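Local structure of bacteriocin (4FZL) at residues F150-G155 against I168-V173; N87-G92 against T113-N118; V9-G14 against A62-A67; A47-R52 against G93-F98; D198-N203 against V219-Y224. The protein probably kills related bacteria by degrading lipid II, the membrane-bound precursor of peptidoglycan, as expected of a calcium-binding bacteriocin of the colicin M family. One frame throughout, in Å; residues are numbered along the deposited sequence. Where two conformers were deposited one is given.

In the fold
From the N terminus, contact 3 comes first: it closes the loop of helices between helix 5-12 and helix 59-70. Contact 4 crosses it, because segment 47-52 lies between 9-14 and 62-67, while its partner 93-98 comes after both. Contact 2 crosses contact 4 in turn, pairing 87-92 with 113-118; the two touch through S91 and D50 and through V89 and Q51. Contacts 3 and 4 tie helices together, and contact 2 joins the loop before helix 96-106 to strand 112-113 of the sheet. Contact 1 follows in series, joining strands 142-153 and 167-178 across helix 159-165 beside the calcium ion. Contact 5 closes last, bringing together the loops around helices 205-208 and 210-216.

Contact 1 (F150-G155 against I168-V173); sequences FAYDVG and ITLRLV. With EDO (1,2-ethanediol), chain K; EDO (1,2-ethanediol), chain F; EDO (1,2-ethanediol), chain E.
F150 lies within the antiparallel pairing of strands 142-153 and 167-178, two neighbours in the mixed sheet. Its backbone forms a hydrogen-bonded pair with L170, N to O and O to N, both 2.8 Å. CG lies between the backbone N and the carbonyl carbon (chi1 61°), which brings the ring back over the partner strand: L170 CB lies over one face, 4.0 Å from the ring centroid in a CH-pi contact, while L172 CB comes up at the ring edge near CE2. A151 is the non-hydrogen-bonded pair of T169, and the strands draw in there to 4.4 Å between CA atoms. Y152 restores the hydrogen-bonded pattern with I168. Its side chain drops to the same face as F150, and L170 CD1 reaches CG of the tyrosine ring at 3.8 Å, off-centre. L170 thus spreads between two aromatic rings, with CB on one and CD1 on the other; the far end of Y152 is tied by OH to D157. D153 forms an Asx turn, OD1 accepting from the backbone N-H of G155. V154, within that turn, packs against I168, whose side chain also comes within about 4 Å of the bound calcium ion and of its ligand D195. The two aliphatic groups meet at roughly a right angle, V154 CG2 lying 3.7 Å from I168 CG1.

Contact 2 (N87-G92 against T113-N118); sequences NHVLSG and TFPIQN
L90 lies across F114 at about a right angle, and this pair gives the contact its apolar side. L90 CB stands over one face of the ring in a CH-pi contact, 4.1 Å from the centroid and displaced toward the rim, while CD1 reaches round to CD2 at 3.8 Å. F114 holds its CG anti to the backbone N (chi1 -160°), which carries the ring back toward the 87-92 segment until CE1 comes near G92 N. V89 makes a second perpendicular meeting, with its CG1 branch against CD of the P115 ring at 3.7 Å. N118 supplies the polar side: ND2 gives a nearly straight hydrogen bond, 3.0 Å long, to a lone pair of L90 O in the carbonyl plane, with the acceptor almost in the plane of the amide. N118 CB meanwhile rests against S91 O. G92 leaves room for the carbonyl of N118, whose O lies 3.3 Å from G92 CA. Behind the side chains, L90 N donates to T113 O and T113 N to H88 O, and a water joins H88 O to T113 OG1. The F114 side chain also touches L165, a calcium ligand. A single isolated beta bridge, V89 with T113, thus fastens the loop ahead of helix 96-106 to the short strand 112-113, and the N118 side chain ties that loop to the short helix 116-119.

Contact 3 (V9-G14 against A62-A67); sequences VLLLQG and AYNEIA
L10 and A67 mark the closest backbone approach, CA to CA 6.1 Å, in a helix-helix contact: the C-terminal end of helix 5-12 lies against helix 59-70 in the helical part of the protein. The apolar contacts gather round A67, whose short CB lets the neighbouring helix come close. L10 CB and L11 CD2 each touch that methyl at 3.8 Å, and L10 CD1 adds a looser contact. The polar contact is made by Y63. With CG anti to the backbone N (chi1 175°), its ring reaches straight across to the other helix, and OH donates to L10 O over 2.6 Å. The bond meets the carbonyl at a bent angle of 118°, and the oxygen sits at the edge of the phenol ring, near its plane. L10 O, close to the helix end, otherwise receives only a weak bond from Q13 N within the segment. Beside it the ring packs obliquely on G14, CE2 coming 3.6 Å from G14 CA. Water supplies the last link: a single molecule donates to L11 O and to N64 OD1, 2.7 Å from each, while OD1 also accepts from R60 NE.

Contact 4 (A47-R52 against G93-F98); sequences AAADQR and GLMTPF
D50 faces M95 and T96 from helix 37-54, its side chain directed at the start of helix 96-106. CB comes first, 4.3 Å from M95 CB. From there CG lies anti to the backbone N (chi1 -175°), carrying the carboxylate out toward the turn, with CG itself 3.9 Å from T96 CA. OD1 does most of the work: T96 OG1 donates to its syn side over 2.8 Å, 22° out of the carboxylate plane, and a water that accepts from M95 N donates to it at 2.8 Å. S91 OG, from the preceding loop, is a further hydrogen-bond partner of OD1. OD2 is held by H99 ND1, so both oxygens of this buried acid have partners. Alongside, A49 CB touches M95 SD at 4.3 Å. T96, bonded directly, and M95, reached through the water, belong to the type I beta turn G93 to T96, closed by T96 N to G93 O, and the whole is a carboxylate tying one helix to the turn that leads into the next.

Contact 5 (D198-N203 against V219-Y224); sequences DANPSN and VPFTSY. With EDO (1,2-ethanediol), chain I.
S223 OG receives the backbone N-H of A199 in a nearly straight hydrogen bond, 3.0 Å long with 166° at the hydrogen. The hydroxyl stands anti to its own carbonyl carbon (chi1 -65°), a rotation that turns it to the D198-A199 peptide; D198 CA lies beside it at 3.5 Å. Next along, A199 CB packs against both T222 O, at 3.7 Å, and F221 CB. The F221 ring then covers the following residues. N200 CA sits over the centre of one face in a CH-pi contact, 3.7 Å from the centroid and only 13° off the normal, and N200 CB touches CZ. P201 CD approaches the same ring obliquely, near CD2. On the opposite face lies C2 of an ethanediol molecule, probably from the crystallisation liquor, whose O2 accepts from F221 N. Two successive Asx turns shape the 198-203 loop where it meets this ring: D198 OD2 takes the N-H of N200, and N200 OD1 takes that of S202, within the short 3-10 segment 201-203, at 3.0 Å from S202 N. These turns bring the chain out of strand 184-197 toward helix 205-208, while the partner segment passes from helix 210-216 into strand 224-227. There Y224 pairs through its backbone with Y197, and its OH bonds to A100 O.

Contact 1 (F150-G155 against I168-V173)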
# COMPACT_ATOMS: atom_id res chain seq x y z
N PHE A 150 -7.60 -12.93 12.96
CA PHE A 150 -7.00 -12.03 13.96
C PHE A 150 -6.66 -10.64 13.39
O PHE A 150 -6.27 -10.55 12.21
CB PHE A 150 -5.78 -12.65 14.66
CG PHE A 150 -4.66 -13.01 13.73
CD1 PHE A 150 -3.54 -12.20 13.56
CD2 PHE A 150 -4.74 -14.18 13.02
CE1 PHE A 150 -2.52 -12.60 12.70
CE2 PHE A 150 -3.74 -14.57 12.16
CZ PHE A 150 -2.63 -13.78 11.98
N ALA A 151 -6.79 -9.62 14.23
CA ALA A 151 -6.38 -8.28 13.86
C ALA A 151 -4.90 -8.21 13.84
O ALA A 151 -4.22 -8.83 14.68
CB ALA A 151 -6.95 -7.23 14.83
N TYR A 152 -4.37 -7.39 12.94
CA TYR A 152 -2.95 -7.25 12.82
C TYR A 152 -2.58 -5.82 12.47
O TYR A 152 -3.05 -5.28 11.50
CB TYR A 152 -2.41 -8.17 11.74
CG TYR A 152 -0.91 -8.42 11.77
CD1 TYR A 152 -0.34 -9.28 12.72
CD2 TYR A 152 -0.08 -7.80 10.87
CE1 TYR A 152 1.02 -9.51 12.74
CE2 TYR A 152 1.28 -8.04 10.87
CZ TYR A 152 1.81 -8.88 11.83
OH TYR A 152 3.14 -9.15 11.86
N ASP A 153 -1.65 -5.26 13.24
CA ASP A 153 -1.13 -3.92 13.01
C ASP A 153 0.04 -4.09 12.05
O ASP A 153 1.16 -4.55 12.39
CB ASP A 153 -0.72 -3.30 14.33
CG ASP A 153 -0.22 -1.87 14.19
OD1 ASP A 153 0.31 -1.49 13.13
OD2 ASP A 153 -0.39 -1.12 15.17
N VAL A 154 -0.19 -3.67 10.82
CA VAL A 154 0.73 -3.88 9.78
C VAL A 154 2.07 -3.17 10.06
O VAL A 154 3.13 -3.51 9.56
CB VAL A 154 0.04 -3.36 8.48
CG1 VAL A 154 1.00 -3.33 7.43
CG2 VAL A 154 -1.14 -4.22 8.15
N GLY A 155 1.97 -2.13 10.90
CA GLY A 155 3.14 -1.45 11.35
C GLY A 155 4.10 -2.30 12.14
O GLY A 155 5.24 -1.91 12.22
N ILE A 168 -5.37 -4.53 9.77
CA ILE A 168 -6.13 -5.37 8.88
C ILE A 168 -6.51 -6.61 9.67
O ILE A 168 -6.11 -6.80 10.80
CB ILE A 168 -5.28 -5.72 7.65
CG1 ILE A 168 -4.00 -6.50 7.93
CG2 ILE A 168 -4.97 -4.51 6.79
CD1 ILE A 168 -3.23 -6.96 6.73
N THR A 169 -7.27 -7.46 9.04
CA THR A 169 -7.63 -8.76 9.65
C THR A 169 -7.00 -9.81 8.74
O THR A 169 -7.16 -9.81 7.52
CB THR A 169 -9.11 -8.89 9.78
OG1 THR A 169 -9.73 -7.77 10.48
CG2 THR A 169 -9.54 -10.25 10.44
N LEU A 170 -6.33 -10.72 9.41
CA LEU A 170 -5.72 -11.87 8.79
C LEU A 170 -6.45 -13.14 9.15
O LEU A 170 -7.19 -13.22 10.18
CB LEU A 170 -4.27 -12.00 9.19
CG LEU A 170 -3.38 -10.82 8.77
CD1 LEU A 170 -1.93 -11.00 9.22
CD2 LEU A 170 -3.39 -10.66 7.27
N ARG A 171 -6.32 -14.12 8.25
CA ARG A 171 -6.83 -15.45 8.48
C ARG A 171 -5.71 -16.47 8.44
O ARG A 171 -4.91 -16.45 7.53
CB ARG A 171 -7.84 -15.82 7.39
CG ARG A 171 -8.40 -17.22 7.44
CD ARG A 171 -9.36 -17.37 6.31
NE ARG A 171 -9.94 -18.69 6.23
CZ ARG A 171 -10.55 -19.16 5.15
NH1 ARG A 171 -10.51 -18.46 4.00
NH2 ARG A 171 -11.08 -20.39 5.16
N LEU A 172 -5.63 -17.34 9.46
CA LEU A 172 -4.67 -18.42 9.52
C LEU A 172 -5.45 -19.70 9.35
O LEU A 172 -6.34 -20.01 10.17
CB LEU A 172 -3.94 -18.44 10.88
CG LEU A 172 -2.81 -19.47 11.01
CD1 LEU A 172 -1.62 -19.30 10.04
CD2 LEU A 172 -2.36 -19.49 12.50
N VAL A 173 -5.12 -20.46 8.30
CA VAL A 173 -5.92 -21.62 7.96
C VAL A 173 -4.96 -22.76 7.57
O VAL A 173 -4.02 -22.58 6.76
CB VAL A 173 -6.96 -21.31 6.84
CG1 VAL A 173 -6.31 -20.63 5.62
CG2 VAL A 173 -7.66 -22.58 6.41
C1 EDO K . 0.99 -8.09 16.12
O1 EDO K . -0.05 -8.85 16.74
C2 EDO K . 0.33 -6.97 15.29
O2 EDO K . -0.91 -6.55 15.74
C1 EDO F . -12.40 -19.50 1.39
O1 EDO F . -13.32 -19.14 0.28
C2 EDO F . -13.17 -20.47 2.24
O2 EDO F . -12.50 -21.61 2.81
C1 EDO E . -9.50 -14.43 3.79
O1 EDO E . -9.71 -15.73 3.20
C2 EDO E . -10.51 -13.46 3.33
O2 EDO E . -10.48 -13.25 1.93

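Contact 2 (N87-G92 against T113-N118)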
# COMPACT_ATOMS: atom_id res chain seq x y z
N ASN A 87 -7.50 -1.68 -13.69
CA ASN A 87 -7.21 -2.42 -12.49
C ASN A 87 -5.94 -1.86 -11.80
O ASN A 87 -4.83 -2.18 -12.16
CB ASN A 87 -7.03 -3.92 -12.82
CG ASN A 87 -8.37 -4.66 -13.07
OD1 ASN A 87 -9.42 -4.06 -13.35
ND2 ASN A 87 -8.31 -5.99 -12.98
N HIS A 88 -6.10 -1.03 -10.77
CA HIS A 88 -4.94 -0.51 -10.04
C HIS A 88 -4.41 -1.52 -9.09
O HIS A 88 -5.16 -2.21 -8.40
CB HIS A 88 -5.29 0.77 -9.27
CG HIS A 88 -5.33 1.98 -10.15
ND1 HIS A 88 -4.28 2.84 -10.28
CD2 HIS A 88 -6.33 2.42 -11.02
CE1 HIS A 88 -4.60 3.79 -11.17
NE2 HIS A 88 -5.84 3.52 -11.66
N VAL A 89 -3.11 -1.55 -8.96
CA VAL A 89 -2.41 -2.49 -8.14
C VAL A 89 -1.32 -1.70 -7.41
O VAL A 89 -0.48 -1.03 -8.01
CB VAL A 89 -1.73 -3.60 -8.98
CG1 VAL A 89 -1.02 -4.60 -8.05
CG2 VAL A 89 -2.78 -4.31 -9.87
N LEU A 90 -1.25 -1.94 -6.13
CA LEU A 90 -0.23 -1.39 -5.24
C LEU A 90 1.02 -2.30 -5.16
O LEU A 90 0.96 -3.48 -4.93
CB LEU A 90 -0.73 -1.16 -3.84
CG LEU A 90 -1.95 -0.24 -3.67
CD1 LEU A 90 -2.61 -0.14 -2.27
CD2 LEU A 90 -1.61 1.16 -4.17
N SER A 91 2.17 -1.70 -5.38
CA SER A 91 3.35 -2.44 -5.35
C SER A 91 3.96 -2.86 -4.01
O SER A 91 4.79 -3.78 -3.99
CB SER A 91 4.40 -1.65 -6.14
OG SER A 91 5.12 -0.71 -5.36
N GLY A 92 3.64 -2.11 -2.97
CA GLY A 92 4.32 -2.24 -1.71
C GLY A 92 5.62 -1.48 -1.59
O GLY A 92 6.31 -1.53 -0.55
N THR A 113 -6.21 -3.24 -5.76
CA THR A 113 -5.61 -4.50 -5.32
C THR A 113 -4.29 -4.28 -4.67
O THR A 113 -3.48 -3.53 -5.22
CB THR A 113 -5.50 -5.49 -6.47
OG1 THR A 113 -6.81 -5.70 -7.00
CG2 THR A 113 -4.84 -6.79 -6.03
N PHE A 114 -4.06 -4.88 -3.51
CA PHE A 114 -2.80 -4.85 -2.80
C PHE A 114 -2.40 -6.31 -2.59
O PHE A 114 -2.79 -6.91 -1.64
CB PHE A 114 -2.89 -4.13 -1.45
CG PHE A 114 -1.57 -3.65 -0.89
CD1 PHE A 114 -0.35 -4.06 -1.35
CD2 PHE A 114 -1.55 -2.80 0.16
CE1 PHE A 114 0.82 -3.59 -0.82
CE2 PHE A 114 -0.39 -2.37 0.75
CZ PHE A 114 0.82 -2.78 0.25
N PRO A 115 -1.71 -6.91 -3.57
CA PRO A 115 -1.41 -8.35 -3.44
C PRO A 115 -0.77 -8.68 -2.07
O PRO A 115 0.14 -7.95 -1.64
CB PRO A 115 -0.47 -8.63 -4.61
CG PRO A 115 -0.89 -7.55 -5.61
CD PRO A 115 -1.17 -6.32 -4.81
N ILE A 116 -1.20 -9.77 -1.45
CA ILE A 116 -0.72 -9.99 -0.07
C ILE A 116 0.82 -10.04 0.03
O ILE A 116 1.39 -9.63 1.04
CB ILE A 116 -1.45 -11.25 0.54
CG1 ILE A 116 -1.35 -11.28 2.06
CG2 ILE A 116 -0.89 -12.57 -0.06
CD1 ILE A 116 -2.27 -12.29 2.75
N GLN A 117 1.43 -10.62 -1.00
CA GLN A 117 2.86 -10.72 -0.99
C GLN A 117 3.63 -9.36 -1.09
O GLN A 117 4.77 -9.26 -0.75
CB GLN A 117 3.29 -11.73 -2.06
CG GLN A 117 3.12 -11.21 -3.46
CD GLN A 117 1.79 -11.55 -4.12
OE1 GLN A 117 0.81 -11.84 -3.45
NE2 GLN A 117 1.77 -11.53 -5.46
N ASN A 118 2.91 -8.30 -1.51
CA ASN A 118 3.45 -6.97 -1.59
C ASN A 118 3.37 -6.17 -0.30
O ASN A 118 4.06 -5.14 -0.18
CB ASN A 118 2.81 -6.14 -2.68
CG ASN A 118 3.06 -6.68 -4.10
OD1 ASN A 118 3.72 -7.69 -4.26
ND2 ASN A 118 2.42 -6.04 -5.11
O HOH W 1 -7.12 -4.04 -9.24
O HOH W 2 6.56 -5.00 -2.34
O HOH W 3 5.82 -3.29 1.37

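Contact 3 (V9-G14 against A62-A67)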
# COMPACT_ATOMS: atom_id res chain seq x y z
N VAL A 9 10.45 19.86 -14.41
CA VAL A 9 10.46 19.85 -12.96
C VAL A 9 10.36 18.41 -12.44
O VAL A 9 11.12 17.99 -11.56
CB VAL A 9 9.35 20.74 -12.39
CG1 VAL A 9 8.98 20.42 -10.87
CG2 VAL A 9 9.73 22.22 -12.65
N LEU A 10 9.50 17.60 -13.04
CA LEU A 10 9.45 16.21 -12.59
C LEU A 10 10.85 15.56 -12.67
O LEU A 10 11.22 14.85 -11.75
CB LEU A 10 8.43 15.35 -13.36
CG LEU A 10 6.97 15.68 -13.23
CD1 LEU A 10 6.04 14.90 -14.24
CD2 LEU A 10 6.48 15.37 -11.76
N LEU A 11 11.51 15.69 -13.82
CA LEU A 11 12.80 15.04 -13.99
C LEU A 11 13.81 15.61 -13.02
O LEU A 11 14.50 14.84 -12.42
CB LEU A 11 13.32 15.16 -15.41
CG LEU A 11 12.50 14.26 -16.36
CD1 LEU A 11 12.93 14.48 -17.82
CD2 LEU A 11 12.79 12.78 -16.02
N LEU A 12 13.82 16.93 -12.83
CA LEU A 12 14.70 17.56 -11.82
C LEU A 12 14.47 17.04 -10.38
O LEU A 12 15.45 16.89 -9.62
CB LEU A 12 14.55 19.09 -11.79
CG LEU A 12 15.29 19.86 -12.89
CD1 LEU A 12 14.87 21.33 -12.90
CD2 LEU A 12 16.80 19.80 -12.77
N GLN A 13 13.21 16.74 -10.06
CA GLN A 13 12.84 16.30 -8.73
C GLN A 13 12.94 14.76 -8.55
O GLN A 13 12.67 14.24 -7.49
CB GLN A 13 11.44 16.67 -8.49
CG GLN A 13 11.05 18.15 -8.49
CD GLN A 13 11.03 18.75 -7.12
OE1 GLN A 13 9.93 19.02 -6.55
NE2 GLN A 13 12.20 18.88 -6.54
N GLY A 14 13.38 14.03 -9.59
CA GLY A 14 13.46 12.58 -9.46
C GLY A 14 14.35 12.05 -8.33
O GLY A 14 13.95 11.07 -7.65
N ALA A 62 10.84 3.86 -14.07
CA ALA A 62 9.36 3.99 -14.37
C ALA A 62 9.00 5.51 -14.23
O ALA A 62 8.43 6.14 -15.14
CB ALA A 62 8.49 3.16 -13.44
N TYR A 63 9.38 6.09 -13.08
CA TYR A 63 9.15 7.49 -12.82
C TYR A 63 9.71 8.37 -13.95
O TYR A 63 9.01 9.24 -14.50
CB TYR A 63 9.78 7.87 -11.47
CG TYR A 63 9.69 9.38 -11.19
CD1 TYR A 63 8.60 9.85 -10.48
CD2 TYR A 63 10.67 10.24 -11.64
CE1 TYR A 63 8.48 11.22 -10.16
CE2 TYR A 63 10.54 11.56 -11.39
CZ TYR A 63 9.47 12.10 -10.68
OH TYR A 63 9.39 13.49 -10.41
N ASN A 64 11.00 8.12 -14.25
CA ASN A 64 11.67 8.91 -15.29
C ASN A 64 10.95 8.73 -16.67
O ASN A 64 10.72 9.74 -17.42
CB ASN A 64 13.13 8.53 -15.47
CG ASN A 64 14.02 8.96 -14.32
OD1 ASN A 64 13.72 9.86 -13.56
ND2 ASN A 64 15.18 8.29 -14.20
N GLU A 65 10.57 7.48 -16.99
CA GLU A 65 9.88 7.25 -18.25
C GLU A 65 8.52 7.89 -18.35
O GLU A 65 8.16 8.37 -19.44
CB GLU A 65 9.80 5.76 -18.58
CG GLU A 65 11.19 5.22 -18.92
CD GLU A 65 11.77 5.86 -20.24
OE1 GLU A 65 11.09 5.86 -21.28
OE2 GLU A 65 12.91 6.35 -20.25
N ILE A 66 7.75 7.89 -17.25
CA ILE A 66 6.46 8.58 -17.24
C ILE A 66 6.69 10.11 -17.38
O ILE A 66 6.01 10.80 -18.16
CB ILE A 66 5.79 8.28 -15.90
CG1 ILE A 66 5.35 6.83 -15.87
CG2 ILE A 66 4.56 9.13 -15.75
CD1 ILE A 66 5.18 6.28 -14.45
N ALA A 67 7.68 10.64 -16.67
CA ALA A 67 7.94 12.10 -16.77
C ALA A 67 8.35 12.44 -18.19
O ALA A 67 7.95 13.47 -18.73
CB ALA A 67 9.01 12.53 -15.79
O HOH W 4 14.99 12.21 -12.99

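Contact 4 (A47-R52 against G93-F98)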
# COMPACT_ATOMS: atom_id res chain seq x y z
N ALA A 47 1.54 7.61 -8.67
CA ALA A 47 0.68 6.46 -8.77
C ALA A 47 0.99 5.60 -9.98
O ALA A 47 0.93 4.37 -9.92
CB ALA A 47 -0.72 6.98 -8.88
N ALA A 48 1.28 6.26 -11.11
CA ALA A 48 1.66 5.52 -12.30
C ALA A 48 2.97 4.72 -12.11
O ALA A 48 3.11 3.59 -12.66
CB ALA A 48 1.76 6.48 -13.50
N ALA A 49 3.94 5.36 -11.44
CA ALA A 49 5.22 4.73 -11.27
C ALA A 49 5.05 3.50 -10.33
O ALA A 49 5.64 2.44 -10.52
CB ALA A 49 6.22 5.75 -10.71
N ASP A 50 4.26 3.67 -9.28
CA ASP A 50 3.98 2.56 -8.39
C ASP A 50 3.30 1.42 -9.13
O ASP A 50 3.60 0.26 -8.90
CB ASP A 50 3.04 2.98 -7.26
CG ASP A 50 2.80 1.91 -6.24
OD1 ASP A 50 3.72 1.65 -5.42
OD2 ASP A 50 1.74 1.35 -6.20
N GLN A 51 2.31 1.74 -9.96
CA GLN A 51 1.69 0.73 -10.78
C GLN A 51 2.73 -0.07 -11.63
O GLN A 51 2.67 -1.29 -11.75
CB GLN A 51 0.58 1.40 -11.65
CG GLN A 51 -0.24 0.52 -12.57
CD GLN A 51 -1.24 -0.30 -11.87
OE1 GLN A 51 -1.80 0.15 -10.91
NE2 GLN A 51 -1.48 -1.50 -12.35
N ARG A 52 3.63 0.67 -12.27
CA ARG A 52 4.64 0.02 -13.02
C ARG A 52 5.62 -0.84 -12.15
O ARG A 52 6.03 -1.92 -12.60
CB ARG A 52 5.49 0.97 -13.88
CG ARG A 52 4.71 1.66 -14.99
CD ARG A 52 5.69 2.33 -15.91
NE ARG A 52 5.04 3.11 -16.96
CZ ARG A 52 5.67 3.59 -18.03
NH1 ARG A 52 6.98 3.39 -18.20
NH2 ARG A 52 5.01 4.31 -18.92
N GLY A 93 5.95 -0.72 -2.63
CA GLY A 93 7.11 0.07 -2.65
C GLY A 93 6.96 1.49 -2.08
O GLY A 93 5.95 1.83 -1.53
N LEU A 94 8.01 2.31 -2.28
CA LEU A 94 8.14 3.66 -1.75
C LEU A 94 6.87 4.51 -1.99
O LEU A 94 6.36 5.25 -1.08
CB LEU A 94 9.27 4.36 -2.51
CG LEU A 94 9.66 5.77 -2.14
CD1 LEU A 94 9.89 5.87 -0.63
CD2 LEU A 94 10.90 6.12 -2.96
N MET A 95 6.32 4.39 -3.21
CA MET A 95 5.23 5.26 -3.62
C MET A 95 3.86 4.69 -3.39
O MET A 95 2.83 5.29 -3.77
CB MET A 95 5.40 5.75 -5.06
CG MET A 95 6.52 6.86 -5.10
SD MET A 95 6.93 7.29 -6.78
CE MET A 95 8.27 8.43 -6.57
N THR A 96 3.78 3.53 -2.78
CA THR A 96 2.48 2.89 -2.53
C THR A 96 1.49 3.78 -1.73
O THR A 96 0.33 3.93 -2.13
CB THR A 96 2.66 1.50 -1.94
OG1 THR A 96 2.97 0.60 -2.98
CG2 THR A 96 1.33 0.99 -1.24
N PRO A 97 1.95 4.42 -0.63
CA PRO A 97 0.92 5.22 0.09
C PRO A 97 0.44 6.40 -0.78
O PRO A 97 -0.67 6.87 -0.64
CB PRO A 97 1.63 5.73 1.35
CG PRO A 97 2.97 5.13 1.31
CD PRO A 97 3.16 4.21 0.16
N PHE A 98 1.32 6.92 -1.65
CA PHE A 98 0.91 7.99 -2.56
C PHE A 98 -0.07 7.49 -3.60
O PHE A 98 -0.96 8.20 -4.07
CB PHE A 98 2.10 8.62 -3.24
CG PHE A 98 2.98 9.39 -2.29
CD1 PHE A 98 2.67 10.67 -1.91
CD2 PHE A 98 4.12 8.79 -1.76
CE1 PHE A 98 3.52 11.37 -1.01
CE2 PHE A 98 4.95 9.48 -0.87
CZ PHE A 98 4.62 10.77 -0.48
O HOH W 5 6.36 2.43 -5.14

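Contact 5 (D198-N203 against V219-Y224)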
# COMPACT_ATOMS: atom_id res chain seq x y z
N ASP A 198 -10.47 4.73 4.06
CA ASP A 198 -11.16 6.01 4.30
C ASP A 198 -10.33 7.15 3.75
O ASP A 198 -9.22 7.42 4.24
CB ASP A 198 -11.40 6.21 5.80
CG ASP A 198 -12.25 7.45 6.12
OD1 ASP A 198 -12.70 7.51 7.27
OD2 ASP A 198 -12.44 8.37 5.26
N ALA A 199 -10.81 7.73 2.64
CA ALA A 199 -10.07 8.72 1.85
C ALA A 199 -10.27 10.16 2.34
O ALA A 199 -9.73 11.13 1.81
CB ALA A 199 -10.42 8.60 0.38
N ASN A 200 -10.94 10.32 3.47
CA ASN A 200 -11.04 11.67 4.08
C ASN A 200 -9.64 12.06 4.52
O ASN A 200 -9.02 11.32 5.27
CB ASN A 200 -12.05 11.66 5.23
CG ASN A 200 -12.27 13.06 5.83
OD1 ASN A 200 -11.39 13.90 5.86
ND2 ASN A 200 -13.47 13.29 6.31
N PRO A 201 -9.12 13.20 4.02
CA PRO A 201 -7.74 13.59 4.38
C PRO A 201 -7.51 13.73 5.90
O PRO A 201 -6.40 13.56 6.37
CB PRO A 201 -7.55 14.94 3.69
CG PRO A 201 -8.70 15.11 2.77
CD PRO A 201 -9.76 14.14 3.09
N SER A 202 -8.56 13.97 6.69
CA SER A 202 -8.34 14.06 8.13
C SER A 202 -7.88 12.72 8.68
O SER A 202 -7.20 12.65 9.70
CB SER A 202 -9.56 14.60 8.88
OG SER A 202 -10.69 13.80 8.68
N ASN A 203 -8.21 11.65 7.97
CA ASN A 203 -7.73 10.33 8.38
C ASN A 203 -6.27 10.08 8.11
O ASN A 203 -5.75 9.05 8.52
CB ASN A 203 -8.53 9.23 7.74
CG ASN A 203 -9.86 9.06 8.40
OD1 ASN A 203 -10.88 9.45 7.85
ND2 ASN A 203 -9.85 8.53 9.63
N VAL A 219 -10.52 19.18 -1.54
CA VAL A 219 -10.57 18.37 -2.74
C VAL A 219 -11.56 17.19 -2.57
O VAL A 219 -11.56 16.53 -1.50
CB VAL A 219 -9.16 17.87 -3.05
CG1 VAL A 219 -9.17 16.87 -4.20
CG2 VAL A 219 -8.32 19.11 -3.31
N PRO A 220 -12.37 16.89 -3.61
CA PRO A 220 -13.26 15.72 -3.42
C PRO A 220 -12.52 14.38 -3.27
O PRO A 220 -11.49 14.19 -3.85
CB PRO A 220 -14.12 15.69 -4.68
CG PRO A 220 -13.96 17.07 -5.31
CD PRO A 220 -12.58 17.56 -4.90
N PHE A 221 -13.07 13.48 -2.50
CA PHE A 221 -12.50 12.15 -2.26
C PHE A 221 -13.65 11.14 -2.24
O PHE A 221 -14.84 11.44 -1.87
CB PHE A 221 -11.76 12.13 -0.95
CG PHE A 221 -12.64 12.39 0.25
CD1 PHE A 221 -13.31 11.37 0.89
CD2 PHE A 221 -12.71 13.67 0.76
CE1 PHE A 221 -14.08 11.61 2.02
CE2 PHE A 221 -13.49 13.94 1.87
CZ PHE A 221 -14.18 12.90 2.50
N THR A 222 -13.29 9.89 -2.58
CA THR A 222 -14.23 8.76 -2.40
C THR A 222 -13.46 7.61 -1.81
O THR A 222 -12.42 7.19 -2.33
CB THR A 222 -14.88 8.32 -3.73
OG1 THR A 222 -15.49 9.48 -4.31
CG2 THR A 222 -15.96 7.23 -3.50
N SER A 223 -13.96 7.13 -0.67
CA SER A 223 -13.40 5.96 0.00
C SER A 223 -13.62 4.74 -0.90
O SER A 223 -14.48 4.72 -1.78
CB SER A 223 -14.08 5.81 1.39
OG SER A 223 -13.72 6.96 2.18
N TYR A 224 -12.89 3.68 -0.63
CA TYR A 224 -12.90 2.52 -1.47
C TYR A 224 -12.37 1.30 -0.74
O TYR A 224 -11.78 1.42 0.35
CB TYR A 224 -12.10 2.83 -2.75
CG TYR A 224 -10.61 3.16 -2.51
CD1 TYR A 224 -9.67 2.14 -2.39
CD2 TYR A 224 -10.17 4.48 -2.36
CE1 TYR A 224 -8.34 2.49 -2.25
CE2 TYR A 224 -8.82 4.79 -2.13
CZ TYR A 224 -7.93 3.77 -2.10
OH TYR A 224 -6.60 4.04 -1.87
C1 EDO I . -17.03 13.52 0.19
O1 EDO I . -16.73 12.29 -0.52
C2 EDO I . -15.98 14.63 -0.07
O2 EDO I . -15.66 14.66 -1.41